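Local coordinates for protein flap endonuclease 1 (Methanocaldococcus jannaschii, PDB 1A76) that cleaves 5'-flap structures and trims DNA from the 5' end during replication and repair, using magnesium ions as cofactor, at residues A[8-13]-A[204-209]; A[175-180]-A[198-203]; A[61-66]-A[298-303]. All blocks are in the same frame, centred on the assembly; numbering follows the deposited sequence.

Contact 1 (A[8-13]-A[204-209]); sequences FIPKNI and LEDLRI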
loop_
_atom_site.group_PDB
_atom_site.type_symbol
_atom_site.label_atom_id
_atom_site.label_comp_id
_atom_site.label_asym_id
_atom_site.label_seq_id
_atom_site.Cartn_x
_atom_site.Cartn_y
_atom_site.Cartn_z
ATOM N N PHE A 8 4.271 -5.998 -19.265
ATOM C CA PHE A 8 5.673 -6.102 -19.636
ATOM C C PHE A 8 6.616 -6.910 -18.773
ATOM O O PHE A 8 7.762 -7.113 -19.147
ATOM C CB PHE A 8 6.223 -4.695 -19.819
ATOM C CG PHE A 8 5.350 -3.835 -20.670
ATOM C CD1 PHE A 8 5.369 -3.971 -22.056
ATOM C CD2 PHE A 8 4.469 -2.926 -20.091
ATOM C CE1 PHE A 8 4.518 -3.218 -22.859
ATOM C CE2 PHE A 8 3.617 -2.168 -20.884
ATOM C CZ PHE A 8 3.642 -2.317 -22.275
ATOM N N ILE A 9 6.157 -7.388 -17.631
ATOM C CA ILE A 9 7.045 -8.169 -16.791
ATOM C C ILE A 9 6.508 -9.562 -16.526
ATOM O O ILE A 9 5.297 -9.784 -16.546
ATOM C CB ILE A 9 7.302 -7.455 -15.447
ATOM C CG1 ILE A 9 5.997 -7.323 -14.664
ATOM C CG2 ILE A 9 7.880 -6.065 -15.702
ATOM C CD1 ILE A 9 6.149 -6.569 -13.366
ATOM N N PRO A 10 7.412 -10.534 -16.317
ATOM C CA PRO A 10 6.958 -11.902 -16.040
ATOM C C PRO A 10 6.231 -11.977 -14.701
ATOM O O PRO A 10 6.579 -11.283 -13.752
ATOM C CB PRO A 10 8.246 -12.734 -16.055
ATOM C CG PRO A 10 9.359 -11.747 -15.820
ATOM C CD PRO A 10 8.887 -10.428 -16.388
ATOM N N LYS A 11 5.188 -12.796 -14.647
ATOM C CA LYS A 11 4.425 -12.977 -13.421
ATOM C C LYS A 11 3.673 -14.279 -13.557
ATOM O O LYS A 11 3.519 -14.790 -14.662
ATOM C CB LYS A 11 3.450 -11.822 -13.208
ATOM C CG LYS A 11 2.289 -11.811 -14.169
ATOM C CD LYS A 11 2.410 -10.657 -15.144
ATOM C CE LYS A 11 1.622 -9.460 -14.666
ATOM N NZ LYS A 11 2.238 -8.919 -13.430
ATOM N N ASN A 12 3.219 -14.833 -12.441
ATOM C CA ASN A 12 2.492 -16.090 -12.501
ATOM C C ASN A 12 1.331 -16.153 -11.524
ATOM O O ASN A 12 1.396 -15.629 -10.409
ATOM C CB ASN A 12 3.443 -17.260 -12.232
ATOM C CG ASN A 12 4.571 -17.347 -13.255
ATOM O OD1 ASN A 12 4.376 -17.828 -14.371
ATOM N ND2 ASN A 12 5.755 -16.878 -12.875
ATOM N N ILE A 13 0.270 -16.806 -11.956
ATOM C CA ILE A 13 -0.904 -16.991 -11.114
ATOM C C ILE A 13 -0.468 -17.999 -10.054
ATOM O O ILE A 13 0.261 -18.948 -10.353
ATOM C CB ILE A 13 -2.112 -17.574 -11.927
ATOM C CG1 ILE A 13 -2.838 -16.454 -12.686
ATOM C CG2 ILE A 13 -3.084 -18.305 -10.983
ATOM C CD1 ILE A 13 -3.722 -16.950 -13.878
ATOM N N LEU A 204 14.073 -9.485 -13.519
ATOM C CA LEU A 204 15.401 -9.037 -13.952
ATOM C C LEU A 204 16.132 -10.008 -14.887
ATOM O O LEU A 204 16.714 -9.581 -15.887
ATOM C CB LEU A 204 16.261 -8.736 -12.722
ATOM C CG LEU A 204 15.573 -7.853 -11.676
ATOM C CD1 LEU A 204 16.564 -7.418 -10.601
ATOM C CD2 LEU A 204 14.980 -6.630 -12.386
ATOM N N GLU A 205 16.099 -11.303 -14.570
ATOM C CA GLU A 205 16.770 -12.306 -15.395
ATOM C C GLU A 205 16.101 -12.446 -16.764
ATOM O O GLU A 205 16.779 -12.516 -17.795
ATOM C CB GLU A 205 16.786 -13.669 -14.685
ATOM C CG GLU A 205 17.619 -13.705 -13.385
ATOM C CD GLU A 205 19.125 -13.772 -13.611
ATOM O OE1 GLU A 205 19.588 -13.593 -14.760
ATOM O OE2 GLU A 205 19.851 -13.996 -12.621
ATOM N N ASP A 206 14.771 -12.485 -16.770
ATOM C CA ASP A 206 14.017 -12.612 -18.014
ATOM C C ASP A 206 14.176 -11.417 -18.945
ATOM O O ASP A 206 14.304 -11.595 -20.152
ATOM C CB ASP A 206 12.534 -12.827 -17.714
ATOM C CG ASP A 206 12.241 -14.235 -17.263
ATOM O OD1 ASP A 206 13.216 -14.956 -16.937
ATOM O OD2 ASP A 206 11.052 -14.621 -17.228
ATOM N N LEU A 207 14.158 -10.208 -18.383
ATOM C CA LEU A 207 14.298 -8.988 -19.182
ATOM C C LEU A 207 15.763 -8.595 -19.390
ATOM O O LEU A 207 16.075 -7.714 -20.191
ATOM C CB LEU A 207 13.545 -7.826 -18.520
ATOM C CG LEU A 207 12.011 -7.821 -18.638
ATOM C CD1 LEU A 207 11.441 -6.635 -17.876
ATOM C CD2 LEU A 207 11.596 -7.733 -20.090
ATOM N N ARG A 208 16.658 -9.246 -18.661
ATOM C CA ARG A 208 18.085 -8.976 -18.778
ATOM C C ARG A 208 18.438 -7.575 -18.293
ATOM O O ARG A 208 19.184 -6.859 -18.947
ATOM C CB ARG A 208 18.539 -9.144 -20.230
ATOM C CG ARG A 208 18.855 -10.569 -20.626
ATOM C CD ARG A 208 20.344 -10.870 -20.447
ATOM N NE ARG A 208 20.542 -11.970 -19.515
ATOM C CZ ARG A 208 21.566 -12.817 -19.539
ATOM N NH1 ARG A 208 22.520 -12.704 -20.457
ATOM N NH2 ARG A 208 21.617 -13.802 -18.652
ATOM N N ILE A 209 17.896 -7.186 -17.143
ATOM C CA ILE A 209 18.169 -5.861 -16.590
ATOM C C ILE A 209 18.391 -5.898 -15.073
ATOM O O ILE A 209 18.053 -6.873 -14.402
ATOM C CB ILE A 209 17.014 -4.862 -16.913
ATOM C CG1 ILE A 209 15.719 -5.286 -16.232
ATOM C CG2 ILE A 209 16.779 -4.815 -18.406
ATOM C CD1 ILE A 209 14.587 -4.282 -16.447
#
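The carboxylate of D206 and the pyrrolidine ring of P10 are the groups that meet most closely here, lying alongside each other and pointing opposite ways. OD2 of D206 comes up to the CB-CG edge of the proline ring, 3.6 Å from P10 CB, with P10 CG equally near. Both ring carbons sit on the same side of the carboxylate plane but off to the OD2 end, so the approach is tilted. Behind OD2, the methylene joins in, with D206 CB 3.9 Å from P10 CG. The phenyl ring of F8 points away from the helix and stacks on F235 in helix 235-244; across the contact F8 offers its carbonyl instead. L207 straddles that oxygen with its isobutyl fork: CD1 comes within 3.9 Å of F8 O, and CD2 is almost as near. The fork gets there because CG lies anti to the carbonyl carbon (chi1 -75°). A looser apolar touch, I9 CG2 to L207 CD1 at 4.2 Å, completes the interface; I9 also leans on V203, Y174 and L177. No hydrogen bond crosses between 8-13 and 204-209. L207 O is taken up by the hydroxyl of Y239, and K11 NZ forms a salt bridge with E196 in the neighbouring strand. What the N-terminal chain packs against is thus the closing turn of helix 200-207, a Schellman motif with R208 at positive phi as its C-prime residue and I209 N bonded to L204 O.

Contact 2 (A[175-180]-A[198-203]); sequences DALLYG and IELNEV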
loop_
_atom_site.group_PDB
_atom_site.type_symbol
_atom_site.label_atom_id
_atom_site.label_comp_id
_atom_site.label_asym_id
_atom_site.label_seq_id
_atom_site.Cartn_x
_atom_site.Cartn_y
_atom_site.Cartn_z
ATOM N N ASP A 175 4.921 -1.339 -7.784
ATOM C CA ASP A 175 5.937 -0.463 -7.211
ATOM C C ASP A 175 6.872 -1.035 -6.136
ATOM O O ASP A 175 8.007 -0.591 -6.015
ATOM C CB ASP A 175 5.260 0.795 -6.675
ATOM C CG ASP A 175 4.442 1.509 -7.734
ATOM O OD1 ASP A 175 3.438 0.923 -8.193
ATOM O OD2 ASP A 175 4.799 2.648 -8.108
ATOM N N ALA A 176 6.410 -2.004 -5.353
ATOM C CA ALA A 176 7.259 -2.598 -4.319
ATOM C C ALA A 176 8.534 -3.192 -4.924
ATOM O O ALA A 176 9.568 -3.294 -4.262
ATOM C CB ALA A 176 6.489 -3.686 -3.577
ATOM N N LEU A 177 8.445 -3.606 -6.180
ATOM C CA LEU A 177 9.571 -4.193 -6.885
ATOM C C LEU A 177 10.696 -3.162 -6.998
ATOM O O LEU A 177 11.875 -3.497 -6.893
ATOM C CB LEU A 177 9.130 -4.640 -8.287
ATOM C CG LEU A 177 8.098 -5.779 -8.345
ATOM C CD1 LEU A 177 7.643 -5.997 -9.778
ATOM C CD2 LEU A 177 8.711 -7.073 -7.777
ATOM N N LEU A 178 10.315 -1.904 -7.202
ATOM C CA LEU A 178 11.283 -0.812 -7.335
ATOM C C LEU A 178 12.096 -0.574 -6.062
ATOM O O LEU A 178 13.212 -0.036 -6.122
ATOM C CB LEU A 178 10.562 0.473 -7.750
ATOM C CG LEU A 178 9.934 0.412 -9.145
ATOM C CD1 LEU A 178 9.250 1.726 -9.462
ATOM C CD2 LEU A 178 11.014 0.117 -10.171
ATOM N N TYR A 179 11.542 -0.979 -4.917
ATOM C CA TYR A 179 12.246 -0.821 -3.643
ATOM C C TYR A 179 13.033 -2.079 -3.315
ATOM O O TYR A 179 13.559 -2.232 -2.214
ATOM C CB TYR A 179 11.271 -0.531 -2.498
ATOM C CG TYR A 179 10.611 0.818 -2.591
ATOM C CD1 TYR A 179 9.417 0.971 -3.284
ATOM C CD2 TYR A 179 11.176 1.941 -1.979
ATOM C CE1 TYR A 179 8.797 2.195 -3.375
ATOM C CE2 TYR A 179 10.551 3.188 -2.064
ATOM C CZ TYR A 179 9.362 3.301 -2.771
ATOM O OH TYR A 179 8.737 4.520 -2.917
ATOM N N GLY A 180 13.127 -2.982 -4.276
ATOM C CA GLY A 180 13.876 -4.196 -4.033
ATOM C C GLY A 180 13.085 -5.329 -3.400
ATOM O O GLY A 180 13.682 -6.306 -2.947
ATOM N N ILE A 198 4.791 -12.009 -8.379
ATOM C CA ILE A 198 5.836 -11.401 -9.198
ATOM C C ILE A 198 7.129 -11.561 -8.404
ATOM O O ILE A 198 7.234 -11.078 -7.273
ATOM C CB ILE A 198 5.606 -9.881 -9.454
ATOM C CG1 ILE A 198 4.283 -9.644 -10.189
ATOM C CG2 ILE A 198 6.754 -9.325 -10.315
ATOM C CD1 ILE A 198 3.169 -9.104 -9.317
ATOM N N GLU A 199 8.095 -12.272 -8.977
ATOM C CA GLU A 199 9.392 -12.466 -8.328
ATOM C C GLU A 199 10.389 -11.549 -9.011
ATOM O O GLU A 199 10.656 -11.711 -10.198
ATOM C CB GLU A 199 9.874 -13.921 -8.461
ATOM C CG GLU A 199 10.851 -14.332 -7.361
ATOM C CD GLU A 199 11.717 -15.531 -7.728
ATOM O OE1 GLU A 199 11.251 -16.388 -8.509
ATOM O OE2 GLU A 199 12.864 -15.616 -7.226
ATOM N N LEU A 200 10.937 -10.598 -8.260
ATOM C CA LEU A 200 11.897 -9.625 -8.800
ATOM C C LEU A 200 13.072 -10.274 -9.544
ATOM O O LEU A 200 13.436 -9.839 -10.636
ATOM C CB LEU A 200 12.419 -8.721 -7.679
ATOM C CG LEU A 200 13.353 -7.543 -8.041
ATOM C CD1 LEU A 200 12.643 -6.541 -8.970
ATOM C CD2 LEU A 200 13.809 -6.834 -6.762
ATOM N N ASN A 201 13.658 -11.312 -8.956
ATOM C CA ASN A 201 14.768 -12.003 -9.594
ATOM C C ASN A 201 14.359 -12.503 -10.970
ATOM O O ASN A 201 15.128 -12.408 -11.917
ATOM C CB ASN A 201 15.243 -13.187 -8.750
ATOM C CG ASN A 201 16.605 -13.691 -9.184
ATOM O OD1 ASN A 201 17.589 -12.954 -9.144
ATOM N ND2 ASN A 201 16.669 -14.945 -9.608
ATOM N N GLU A 202 13.150 -13.042 -11.076
ATOM C CA GLU A 202 12.671 -13.537 -12.359
ATOM C C GLU A 202 12.508 -12.403 -13.374
ATOM O O GLU A 202 12.875 -12.558 -14.542
ATOM C CB GLU A 202 11.340 -14.267 -12.187
ATOM C CG GLU A 202 10.449 -14.217 -13.420
ATOM C CD GLU A 202 9.354 -15.264 -13.384
ATOM O OE1 GLU A 202 8.498 -15.194 -12.480
ATOM O OE2 GLU A 202 9.352 -16.159 -14.256
ATOM N N VAL A 203 11.946 -11.277 -12.929
ATOM C CA VAL A 203 11.745 -10.120 -13.792
ATOM C C VAL A 203 13.087 -9.685 -14.387
ATOM O O VAL A 203 13.232 -9.543 -15.598
ATOM C CB VAL A 203 11.149 -8.901 -13.012
ATOM C CG1 VAL A 203 11.074 -7.685 -13.935
ATOM C CG2 VAL A 203 9.756 -9.225 -12.495
#
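L177 reaches from the turn at 175-180 into the corner where strand 196-199 runs into helix 200-207, and its two methyls do most of the touching. CD1 presses on I198 CG2 at 3.5 Å, closer than carbon atoms normally pack, with L177 running roughly perpendicular to I198. The other methyl is shared: L177 CD2 also leans on I198 CG2 and comes to 4.1 Å from L200 CB.

L200 answers from the opposite direction. The two leucines lie alongside each other, and L200 CD1 comes to 4.1 Å from L177 CB, near the root of the side chain. With CG placed anti to the backbone nitrogen (chi1 -175°), the L200 fork extends out from the helix to the turn backbone. There one branch, CD1, sits 3.8 Å from L177 O, and the other, CD2, rests on G180 at 3.8 Å from both its CA and its C. L177 O, the oxygen under CD1, already accepts the amide of G180. At phi 87° that glycine closes the turn in a conformation where a CB would collide with the carbonyl oxygen of Y179.

L200 is the first residue of the helix, E199 standing at the N-cap position. Strand 183-186 adds V184 beside L177, and L214 of helix 211-221 backs L200. D175, at the start of the turn, is a predicted ligand of the second magnesium, and a manganese ion lies about 11 Å from the L177 side chain. Between the two segments there is no hydrogen bond at all: the turn meets strand and helix here through buried apolar packing, while polar ties such as A176 O to S158 OG lie elsewhere; the packing probably helps to set the turn that follows D175.

Contact 3 (A[61-66]-A[298-303]); sequences VFYKTI and YDRVKK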
loop_
_atom_site.group_PDB
_atom_site.type_symbol
_atom_site.label_atom_id
_atom_site.label_comp_id
_atom_site.label_asym_id
_atom_site.label_seq_id
_atom_site.Cartn_x
_atom_site.Cartn_y
_atom_site.Cartn_z
ATOM N N VAL A 61 -10.699 -4.885 6.226
ATOM C CA VAL A 61 -9.671 -5.127 7.228
ATOM C C VAL A 61 -10.003 -6.369 8.064
ATOM O O VAL A 61 -9.172 -7.266 8.257
ATOM C CB VAL A 61 -9.536 -3.895 8.161
ATOM C CG1 VAL A 61 -8.654 -4.220 9.358
ATOM C CG2 VAL A 61 -8.966 -2.733 7.383
ATOM N N PHE A 62 -11.235 -6.412 8.553
ATOM C CA PHE A 62 -11.711 -7.505 9.391
ATOM C C PHE A 62 -11.798 -8.830 8.651
ATOM O O PHE A 62 -11.053 -9.760 8.954
ATOM C CB PHE A 62 -13.081 -7.136 9.971
ATOM C CG PHE A 62 -13.619 -8.135 10.958
ATOM C CD1 PHE A 62 -12.987 -8.338 12.184
ATOM C CD2 PHE A 62 -14.768 -8.870 10.661
ATOM C CE1 PHE A 62 -13.486 -9.254 13.100
ATOM C CE2 PHE A 62 -15.284 -9.795 11.572
ATOM C CZ PHE A 62 -14.640 -9.988 12.797
ATOM N N TYR A 63 -12.703 -8.908 7.679
ATOM C CA TYR A 63 -12.928 -10.126 6.903
ATOM C C TYR A 63 -11.775 -10.594 6.031
ATOM O O TYR A 63 -11.520 -11.803 5.946
ATOM C CB TYR A 63 -14.190 -9.975 6.038
ATOM C CG TYR A 63 -15.449 -9.884 6.872
ATOM C CD1 TYR A 63 -15.900 -10.985 7.603
ATOM C CD2 TYR A 63 -16.144 -8.685 6.993
ATOM C CE1 TYR A 63 -17.004 -10.896 8.436
ATOM C CE2 TYR A 63 -17.256 -8.583 7.828
ATOM C CZ TYR A 63 -17.676 -9.690 8.547
ATOM O OH TYR A 63 -18.740 -9.591 9.403
ATOM N N LYS A 64 -11.087 -9.655 5.379
ATOM C CA LYS A 64 -9.961 -10.015 4.525
ATOM C C LYS A 64 -8.830 -10.584 5.364
ATOM O O LYS A 64 -8.228 -11.583 4.994
ATOM C CB LYS A 64 -9.442 -8.802 3.744
ATOM C CG LYS A 64 -9.070 -9.090 2.303
ATOM C CD LYS A 64 -10.276 -9.600 1.520
ATOM C CE LYS A 64 -9.928 -10.865 0.742
ATOM N NZ LYS A 64 -10.602 -10.919 -0.591
ATOM N N THR A 65 -8.542 -9.948 6.496
ATOM C CA THR A 65 -7.476 -10.428 7.370
ATOM C C THR A 65 -7.777 -11.837 7.914
ATOM O O THR A 65 -6.878 -12.684 7.977
ATOM C CB THR A 65 -7.236 -9.454 8.558
ATOM O OG1 THR A 65 -6.821 -8.174 8.062
ATOM C CG2 THR A 65 -6.151 -9.995 9.485
ATOM N N ILE A 66 -9.025 -12.090 8.303
ATOM C CA ILE A 66 -9.395 -13.411 8.822
ATOM C C ILE A 66 -9.316 -14.444 7.697
ATOM O O ILE A 66 -8.856 -15.568 7.905
ATOM C CB ILE A 66 -10.833 -13.413 9.436
ATOM C CG1 ILE A 66 -10.852 -12.596 10.730
ATOM C CG2 ILE A 66 -11.272 -14.845 9.766
ATOM C CD1 ILE A 66 -12.252 -12.396 11.335
ATOM N N TYR A 298 -24.437 -8.645 13.589
ATOM C CA TYR A 298 -23.959 -9.284 14.803
ATOM C C TYR A 298 -23.552 -10.727 14.618
ATOM O O TYR A 298 -22.433 -11.111 14.955
ATOM C CB TYR A 298 -25.005 -9.211 15.917
ATOM C CG TYR A 298 -24.556 -9.964 17.146
ATOM C CD1 TYR A 298 -23.682 -9.381 18.061
ATOM C CD2 TYR A 298 -24.930 -11.292 17.344
ATOM C CE1 TYR A 298 -23.179 -10.104 19.140
ATOM C CE2 TYR A 298 -24.439 -12.025 18.412
ATOM C CZ TYR A 298 -23.562 -11.430 19.303
ATOM O OH TYR A 298 -23.064 -12.162 20.344
ATOM N N ASP A 299 -24.472 -11.531 14.096
ATOM C CA ASP A 299 -24.222 -12.948 13.878
ATOM C C ASP A 299 -22.905 -13.191 13.139
ATOM O O ASP A 299 -22.062 -13.969 13.589
ATOM C CB ASP A 299 -25.379 -13.566 13.080
ATOM C CG ASP A 299 -26.598 -13.883 13.945
ATOM O OD1 ASP A 299 -26.524 -13.733 15.185
ATOM O OD2 ASP A 299 -27.636 -14.285 13.369
ATOM N N ARG A 300 -22.740 -12.529 11.996
ATOM C CA ARG A 300 -21.535 -12.689 11.190
ATOM C C ARG A 300 -20.285 -12.293 11.953
ATOM O O ARG A 300 -19.286 -13.003 11.929
ATOM C CB ARG A 300 -21.632 -11.861 9.906
ATOM C CG ARG A 300 -20.579 -12.209 8.873
ATOM C CD ARG A 300 -20.781 -11.424 7.587
ATOM N NE ARG A 300 -21.805 -12.020 6.733
ATOM C CZ ARG A 300 -23.028 -11.526 6.566
ATOM N NH1 ARG A 300 -23.392 -10.417 7.196
ATOM N NH2 ARG A 300 -23.889 -12.139 5.767
ATOM N N VAL A 301 -20.332 -11.157 12.635
ATOM C CA VAL A 301 -19.165 -10.720 13.386
ATOM C C VAL A 301 -18.859 -11.709 14.514
ATOM O O VAL A 301 -17.718 -12.143 14.667
ATOM C CB VAL A 301 -19.357 -9.278 13.942
ATOM C CG1 VAL A 301 -18.094 -8.830 14.708
ATOM C CG2 VAL A 301 -19.624 -8.306 12.771
ATOM N N LYS A 302 -19.881 -12.090 15.278
ATOM C CA LYS A 302 -19.681 -13.033 16.375
ATOM C C LYS A 302 -18.973 -14.291 15.882
ATOM O O LYS A 302 -17.968 -14.732 16.447
ATOM C CB LYS A 302 -21.028 -13.414 16.995
ATOM C CG LYS A 302 -20.944 -14.513 18.055
ATOM C CD LYS A 302 -20.173 -14.023 19.271
ATOM C CE LYS A 302 -19.937 -15.135 20.295
ATOM N NZ LYS A 302 -18.612 -14.968 20.986
ATOM N N LYS A 303 -19.502 -14.863 14.810
ATOM C CA LYS A 303 -18.938 -16.069 14.239
ATOM C C LYS A 303 -17.477 -15.872 13.847
ATOM O O LYS A 303 -16.636 -16.744 14.073
ATOM C CB LYS A 303 -19.752 -16.491 13.016
ATOM C CG LYS A 303 -19.298 -17.793 12.395
ATOM C CD LYS A 303 -20.002 -18.032 11.075
ATOM C CE LYS A 303 -20.733 -19.357 11.084
ATOM N NZ LYS A 303 -19.777 -20.491 11.250
#
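The phenol of Y63 lies across the aliphatic part of R300. Its OH is 3.2 Å from R300 CG and almost as near R300 CD, without a hydrogen bond between the two residues. R300 CD also approaches the ring itself, 3.7 Å from Y63 CZ. CG, anti to the backbone nitrogen (chi1 -167°), and CD of the arginine bear on the phenol; beyond them the chain bends at chi3, and the guanidinium plane stands 76° from the ring. The same hydroxyl touches V301 CG2 at 3.7 Å. With only an alanine at Y63, R300 CG and CD would probably lose the phenol they lie against, and a gap would be likely to open beside V301 CG2.

These side chains span two helices, 56-70 of the N-domain and 298-315 at the C-terminal end of the model. Their short segments run in broadly the same direction, 40° apart, with the axes 11.8 Å from each other at closest.

The apolar part belongs to F62, whose ring tip CZ meets V301 CG1 at 4.1 Å. I286 and L290 of helix 283-292 pack on F62 as well. Among the aromatic contacts, F62 CD2 sits over the centre of the Y63 ring, 3.6 Å above its plane, while H304 of the C-terminal helix meets Y63 edge-to-face.

In the fold
Contacts 1 and 2 are neighbours, their centres 9 Å apart, and share helix 200-207: contact 2 uses its start and contact 1 its end. They touch directly, P10 CG lying 3.5 Å from V203 CA, and both reach one sheet, in which strands 12-13 and 196-199 are adjacent. Contact 2 stands nearer the metals, since its turn begins with D175; in contact 1 the I9 side chain is about 14 Å from a bound manganese ion. Contact 3 lies elsewhere, its centre 37 Å from that of contact 1 and 32 Å from that of contact 2, and joins N-domain to C-terminal helix away from the annotated metal sites.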